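Long-range contact in AxyAgu115A (Amphibacillus xylanus NBRC 15112, PDB 6NPS), which probably hydrolyses the alpha-linked glucuronic acid side groups of glucuronoxylan, as a family GH115 alpha-glucuronidase: residues Val497-Leu509 / His547-Asp560. The protein carries 3 engineered substitutions. Residues are numbered along the deposited sequence; the frame is centred on the assembly and turned at random.
Sequences VFNLEQKDKVFEL and HLLGLAEELYQEVD
Leu509 and Leu555 interlock where the start of helix 500-519 packs knobs-into-holes against the last turns of helix 537-558 in the helical bundle of this GH115 enzyme; the axes of segments 500-509 and 547-558 approach to 9.6 Å, their directions 137° apart. Leu555 enters between Gln502, Lys505, Val506 and Leu509: CD1 meets Val506 CG2 at 3.6 Å, while CD2 lies against CB and CG of Gln502. In return, Leu509 fills the hole formed by Leu548, Leu551, Ala552 and Leu555. Helix 564-596 flanks this core, Val571 touching Leu509 and Tyr567 touching Leu555.

A polar seam borders the leucines. With CG anti to the carbonyl carbon (chi1 -72°) and the chain extended from there, Lys505 lays its methylenes across Leu551, CD 4.0 Å from Leu551 CD2, and delivers NZ to Glu554 OE1 in a 2.8 Å salt bridge; a weaker one reaches Glu501. Gln502 and the N-cap residue Asn499 form a capping box: Asn499 OD1 accepts from Gln502 N, and Gln502 OE1 from Asn499 N, which fixes the rotation that aims NE2 at Glu558 OE2 (2.9 Å). This oxygen lies in the amide plane of Gln502 but is met on its anti side, 32° out of the carboxylate plane. His547 NE2 donates in its ring plane to the syn side of Glu508 OE1 at 3.0 Å.

Beyond the helix ends, Val497 and Val559 lie side by side; the Phe498 ring meets Val559 CB and Leu555 CD2 obliquely, with Val497 CG1 over the centre of one face. Asp560, also bonded to His563, accepts through OD2 from a water that donates to Val497 O at 2.8 Å.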
loop_
_atom_site.group_PDB
_atom_site.type_symbol
_atom_site.label_atom_id
_atom_site.label_comp_id
_atom_site.label_asym_id
_atom_site.label_seq_id
_atom_site.Cartn_x
_atom_site.Cartn_y
_atom_site.Cartn_z
ATOM N N VAL A 497 43.025 26.514 5.937
ATOM C CA VAL A 497 41.727 26.895 5.394
ATOM C C VAL A 497 40.716 27.134 6.508
ATOM O O VAL A 497 39.992 28.137 6.525
ATOM C CB VAL A 497 41.228 25.792 4.436
ATOM C CG1 VAL A 497 39.917 26.212 3.818
ATOM C CG2 VAL A 497 42.280 25.452 3.385
ATOM N N PHE A 498 40.631 26.180 7.422
ATOM C CA PHE A 498 39.630 26.140 8.470
ATOM C C PHE A 498 40.329 26.261 9.818
ATOM O O PHE A 498 41.428 25.727 10.001
ATOM C CB PHE A 498 38.868 24.822 8.380
ATOM C CG PHE A 498 37.902 24.750 7.223
ATOM C CD1 PHE A 498 37.105 25.854 6.900
ATOM C CD2 PHE A 498 37.761 23.582 6.487
ATOM C CE1 PHE A 498 36.192 25.787 5.846
ATOM C CE2 PHE A 498 36.842 23.498 5.449
ATOM C CZ PHE A 498 36.058 24.604 5.118
ATOM N N ASN A 499 39.721 26.967 10.759
ATOM C CA ASN A 499 40.315 26.994 12.086
ATOM C C ASN A 499 39.918 25.715 12.831
ATOM O O ASN A 499 39.223 24.834 12.300
ATOM C CB ASN A 499 39.912 28.273 12.830
ATOM C CG ASN A 499 38.415 28.416 13.012
ATOM O OD1 ASN A 499 37.680 27.434 13.174
ATOM N ND2 ASN A 499 37.948 29.663 13.011
ATOM N N LEU A 500 40.334 25.627 14.096
ATOM C CA LEU A 500 40.084 24.418 14.873
ATOM C C LEU A 500 38.593 24.080 14.954
ATOM O O LEU A 500 38.192 22.918 14.758
ATOM C CB LEU A 500 40.690 24.583 16.264
ATOM C CG LEU A 500 40.538 23.336 17.117
ATOM C CD1 LEU A 500 41.849 23.074 17.841
ATOM C CD2 LEU A 500 39.352 23.509 18.089
ATOM N N GLU A 501 37.749 25.081 15.259
ATOM C CA GLU A 501 36.320 24.837 15.389
ATOM C C GLU A 501 35.705 24.420 14.048
ATOM O O GLU A 501 34.805 23.568 14.007
ATOM C CB GLU A 501 35.628 26.096 15.944
ATOM C CG GLU A 501 34.155 26.215 15.589
ATOM C CD GLU A 501 33.543 27.557 15.992
ATOM O OE1 GLU A 501 32.302 27.720 15.861
ATOM O OE2 GLU A 501 34.308 28.451 16.426
ATOM N N GLN A 502 36.171 25.015 12.943
ATOM C CA GLN A 502 35.670 24.614 11.627
ATOM C C GLN A 502 36.093 23.191 11.274
ATOM O O GLN A 502 35.310 22.428 10.674
ATOM C CB GLN A 502 36.140 25.602 10.564
ATOM C CG GLN A 502 35.543 26.997 10.778
ATOM C CD GLN A 502 36.152 28.019 9.869
ATOM O OE1 GLN A 502 37.380 28.142 9.786
ATOM N NE2 GLN A 502 35.298 28.760 9.153
ATOM N N LYS A 503 37.324 22.812 11.623
ATOM C CA LYS A 503 37.768 21.445 11.356
ATOM C C LYS A 503 36.984 20.441 12.176
ATOM O O LYS A 503 36.739 19.325 11.698
ATOM C CB LYS A 503 39.267 21.304 11.611
ATOM C CG LYS A 503 40.054 21.912 10.490
ATOM C CD LYS A 503 41.553 21.795 10.650
ATOM C CE LYS A 503 42.027 22.652 11.810
ATOM N NZ LYS A 503 43.488 22.963 11.700
ATOM N N ASP A 504 36.525 20.804 13.377
ATOM C CA ASP A 504 35.711 19.818 14.071
ATOM C C ASP A 504 34.326 19.738 13.458
ATOM O O ASP A 504 33.664 18.704 13.555
ATOM C CB ASP A 504 35.604 20.086 15.567
ATOM C CG ASP A 504 35.063 18.858 16.333
ATOM O OD1 ASP A 504 35.870 17.972 16.719
ATOM O OD2 ASP A 504 33.832 18.757 16.529
ATOM N N LYS A 505 33.855 20.810 12.830
ATOM C CA LYS A 505 32.600 20.701 12.109
ATOM C C LYS A 505 32.762 19.795 10.889
ATOM O O LYS A 505 31.880 18.971 10.608
ATOM C CB LYS A 505 32.107 22.093 11.721
ATOM C CG LYS A 505 31.580 22.891 12.945
ATOM C CD LYS A 505 31.204 24.315 12.563
ATOM C CE LYS A 505 30.675 25.039 13.803
ATOM N NZ LYS A 505 30.217 26.388 13.435
ATOM N N VAL A 506 33.890 19.913 10.170
ATOM C CA VAL A 506 34.153 18.986 9.058
ATOM C C VAL A 506 34.151 17.548 9.560
ATOM O O VAL A 506 33.605 16.650 8.913
ATOM C CB VAL A 506 35.478 19.324 8.357
ATOM C CG1 VAL A 506 35.808 18.222 7.293
ATOM C CG2 VAL A 506 35.378 20.713 7.719
ATOM N N PHE A 507 34.731 17.305 10.738
ATOM C CA PHE A 507 34.697 15.951 11.288
ATOM C C PHE A 507 33.260 15.478 11.524
ATOM O O PHE A 507 32.909 14.345 11.168
ATOM C CB PHE A 507 35.504 15.878 12.586
ATOM C CG PHE A 507 35.395 14.537 13.252
ATOM C CD1 PHE A 507 36.082 13.437 12.741
ATOM C CD2 PHE A 507 34.535 14.343 14.320
ATOM C CE1 PHE A 507 35.948 12.186 13.314
ATOM C CE2 PHE A 507 34.394 13.100 14.904
ATOM C CZ PHE A 507 35.109 12.007 14.390
ATOM N N GLU A 508 32.403 16.327 12.125
ATOM C CA GLU A 508 30.994 15.955 12.271
ATOM C C GLU A 508 30.358 15.577 10.938
ATOM O O GLU A 508 29.526 14.667 10.894
ATOM C CB GLU A 508 30.188 17.094 12.886
ATOM C CG GLU A 508 30.538 17.426 14.330
ATOM C CD GLU A 508 29.599 18.496 14.905
ATOM O OE1 GLU A 508 28.372 18.241 15.018
ATOM O OE2 GLU A 508 30.088 19.601 15.233
ATOM N N LEU A 509 30.660 16.328 9.861
ATOM C CA LEU A 509 30.045 16.077 8.555
ATOM C C LEU A 509 30.485 14.729 7.996
ATOM O O LEU A 509 29.657 13.945 7.520
ATOM C CB LEU A 509 30.420 17.180 7.545
ATOM C CG LEU A 509 29.832 18.548 7.865
ATOM C CD1 LEU A 509 30.300 19.602 6.886
ATOM C CD2 LEU A 509 28.297 18.459 7.862
ATOM N N HIS A 547 20.794 19.061 11.420
ATOM C CA HIS A 547 21.959 19.643 12.077
ATOM C C HIS A 547 23.174 19.613 11.141
ATOM O O HIS A 547 23.880 20.621 10.978
ATOM C CB HIS A 547 22.258 18.875 13.369
ATOM C CG HIS A 547 23.558 19.250 14.000
ATOM N ND1 HIS A 547 23.799 20.508 14.494
ATOM C CD2 HIS A 547 24.704 18.545 14.184
ATOM C CE1 HIS A 547 25.034 20.566 14.960
ATOM N NE2 HIS A 547 25.604 19.386 14.786
ATOM N N LEU A 548 23.418 18.463 10.498
ATOM C CA LEU A 548 24.582 18.325 9.602
ATOM C C LEU A 548 24.466 19.215 8.352
ATOM O O LEU A 548 25.440 19.873 7.969
ATOM C CB LEU A 548 24.748 16.838 9.203
ATOM C CG LEU A 548 25.076 15.926 10.408
ATOM C CD1 LEU A 548 24.993 14.462 10.058
ATOM C CD2 LEU A 548 26.431 16.275 11.036
ATOM N N LEU A 549 23.302 19.224 7.669
ATOM C CA LEU A 549 23.118 20.156 6.548
ATOM C C LEU A 549 23.399 21.598 6.970
ATOM O O LEU A 549 24.030 22.363 6.223
ATOM C CB LEU A 549 21.703 20.045 5.974
ATOM C CG LEU A 549 21.363 18.679 5.368
ATOM C CD1 LEU A 549 19.880 18.597 4.981
ATOM C CD2 LEU A 549 22.257 18.349 4.175
ATOM N N GLY A 550 22.963 21.987 8.180
ATOM C CA GLY A 550 23.269 23.320 8.657
ATOM C C GLY A 550 24.760 23.589 8.741
ATOM O O GLY A 550 25.225 24.667 8.353
ATOM N N LEU A 551 25.536 22.625 9.273
ATOM C CA LEU A 551 26.985 22.810 9.326
ATOM C C LEU A 551 27.583 22.886 7.921
ATOM O O LEU A 551 28.489 23.688 7.662
ATOM C CB LEU A 551 27.668 21.664 10.096
ATOM C CG LEU A 551 27.350 21.425 11.568
ATOM C CD1 LEU A 551 28.169 20.240 12.100
ATOM C CD2 LEU A 551 27.595 22.704 12.386
ATOM N N ALA A 552 27.117 22.036 7.016
ATOM C CA ALA A 552 27.672 22.027 5.668
ATOM C C ALA A 552 27.428 23.365 4.985
ATOM O O ALA A 552 28.292 23.861 4.259
ATOM C CB ALA A 552 27.052 20.892 4.838
ATOM N N GLU A 553 26.275 23.988 5.239
ATOM C CA GLU A 553 26.027 25.302 4.652
ATOM C C GLU A 553 26.815 26.414 5.337
ATOM O O GLU A 553 27.182 27.399 4.680
ATOM C CB GLU A 553 24.526 25.622 4.651
ATOM C CG GLU A 553 23.761 24.747 3.645
ATOM C CD GLU A 553 23.664 25.364 2.238
ATOM O OE1 GLU A 553 24.581 26.107 1.814
ATOM O OE2 GLU A 553 22.657 25.092 1.541
ATOM N N GLU A 554 27.108 26.290 6.636
ATOM C CA GLU A 554 27.959 27.291 7.271
ATOM C C GLU A 554 29.334 27.293 6.629
ATOM O O GLU A 554 29.873 28.354 6.280
ATOM C CB GLU A 554 28.098 27.016 8.769
ATOM C CG GLU A 554 26.851 27.179 9.586
ATOM C CD GLU A 554 27.063 26.745 11.041
ATOM O OE1 GLU A 554 28.214 26.828 11.532
ATOM O OE2 GLU A 554 26.078 26.315 11.685
ATOM N N LEU A 555 29.934 26.103 6.468
ATOM C CA LEU A 555 31.291 26.073 5.915
ATOM C C LEU A 555 31.310 26.428 4.432
ATOM O O LEU A 555 32.303 26.969 3.939
ATOM C CB LEU A 555 31.934 24.700 6.152
ATOM C CG LEU A 555 32.022 24.298 7.630
ATOM C CD1 LEU A 555 32.580 22.902 7.776
ATOM C CD2 LEU A 555 32.884 25.288 8.403
ATOM N N TYR A 556 30.244 26.090 3.700
ATOM C CA TYR A 556 30.098 26.501 2.298
ATOM C C TYR A 556 30.238 28.014 2.161
ATOM O O TYR A 556 30.905 28.505 1.245
ATOM C CB TYR A 556 28.718 26.013 1.802
ATOM C CG TYR A 556 28.352 26.241 0.356
ATOM C CD1 TYR A 556 27.806 27.448 -0.055
ATOM C CD2 TYR A 556 28.472 25.222 -0.590
ATOM C CE1 TYR A 556 27.431 27.652 -1.372
ATOM C CE2 TYR A 556 28.104 25.414 -1.926
ATOM C CZ TYR A 556 27.597 26.626 -2.308
ATOM O OH TYR A 556 27.230 26.843 -3.617
ATOM N N GLN A 557 29.639 28.764 3.088
ATOM C CA GLN A 557 29.742 30.211 3.034
ATOM C C GLN A 557 31.042 30.733 3.627
ATOM O O GLN A 557 31.489 31.827 3.261
ATOM C CB GLN A 557 28.601 30.901 3.720
ATOM C CG GLN A 557 28.461 32.204 2.971
ATOM C CD GLN A 557 27.513 33.174 3.605
ATOM O OE1 GLN A 557 27.878 33.913 4.525
ATOM N NE2 GLN A 557 26.261 33.145 3.162
ATOM N N GLU A 558 31.656 30.003 4.560
ATOM C CA GLU A 558 32.889 30.513 5.195
ATOM C C GLU A 558 34.163 30.194 4.410
ATOM O O GLU A 558 35.111 30.982 4.449
ATOM C CB GLU A 558 33.007 29.976 6.622
ATOM C CG GLU A 558 31.982 30.628 7.548
ATOM C CD GLU A 558 31.643 29.772 8.760
ATOM O OE1 GLU A 558 30.611 30.057 9.413
ATOM O OE2 GLU A 558 32.412 28.830 9.064
ATOM N N VAL A 559 34.221 29.071 3.690
ATOM C CA VAL A 559 35.460 28.724 2.986
ATOM C C VAL A 559 35.825 29.809 1.980
ATOM O O VAL A 559 34.959 30.393 1.325
ATOM C CB VAL A 559 35.340 27.343 2.314
ATOM C CG1 VAL A 559 34.296 27.359 1.191
ATOM C CG2 VAL A 559 36.735 26.851 1.796
ATOM N N ASP A 560 37.113 30.118 1.878
ATOM C CA ASP A 560 37.561 31.120 0.914
ATOM C C ASP A 560 37.499 30.571 -0.515
ATOM O O ASP A 560 37.465 29.356 -0.744
ATOM C CB ASP A 560 38.979 31.585 1.240
ATOM C CG ASP A 560 39.993 30.471 1.099
ATOM O OD1 ASP A 560 40.515 30.294 -0.019
ATOM O OD2 ASP A 560 40.253 29.761 2.095
HETATM O O HOH W 1 38.917 29.595 4.418
HETATM O O HOH W 2 32.383 27.411 12.192
#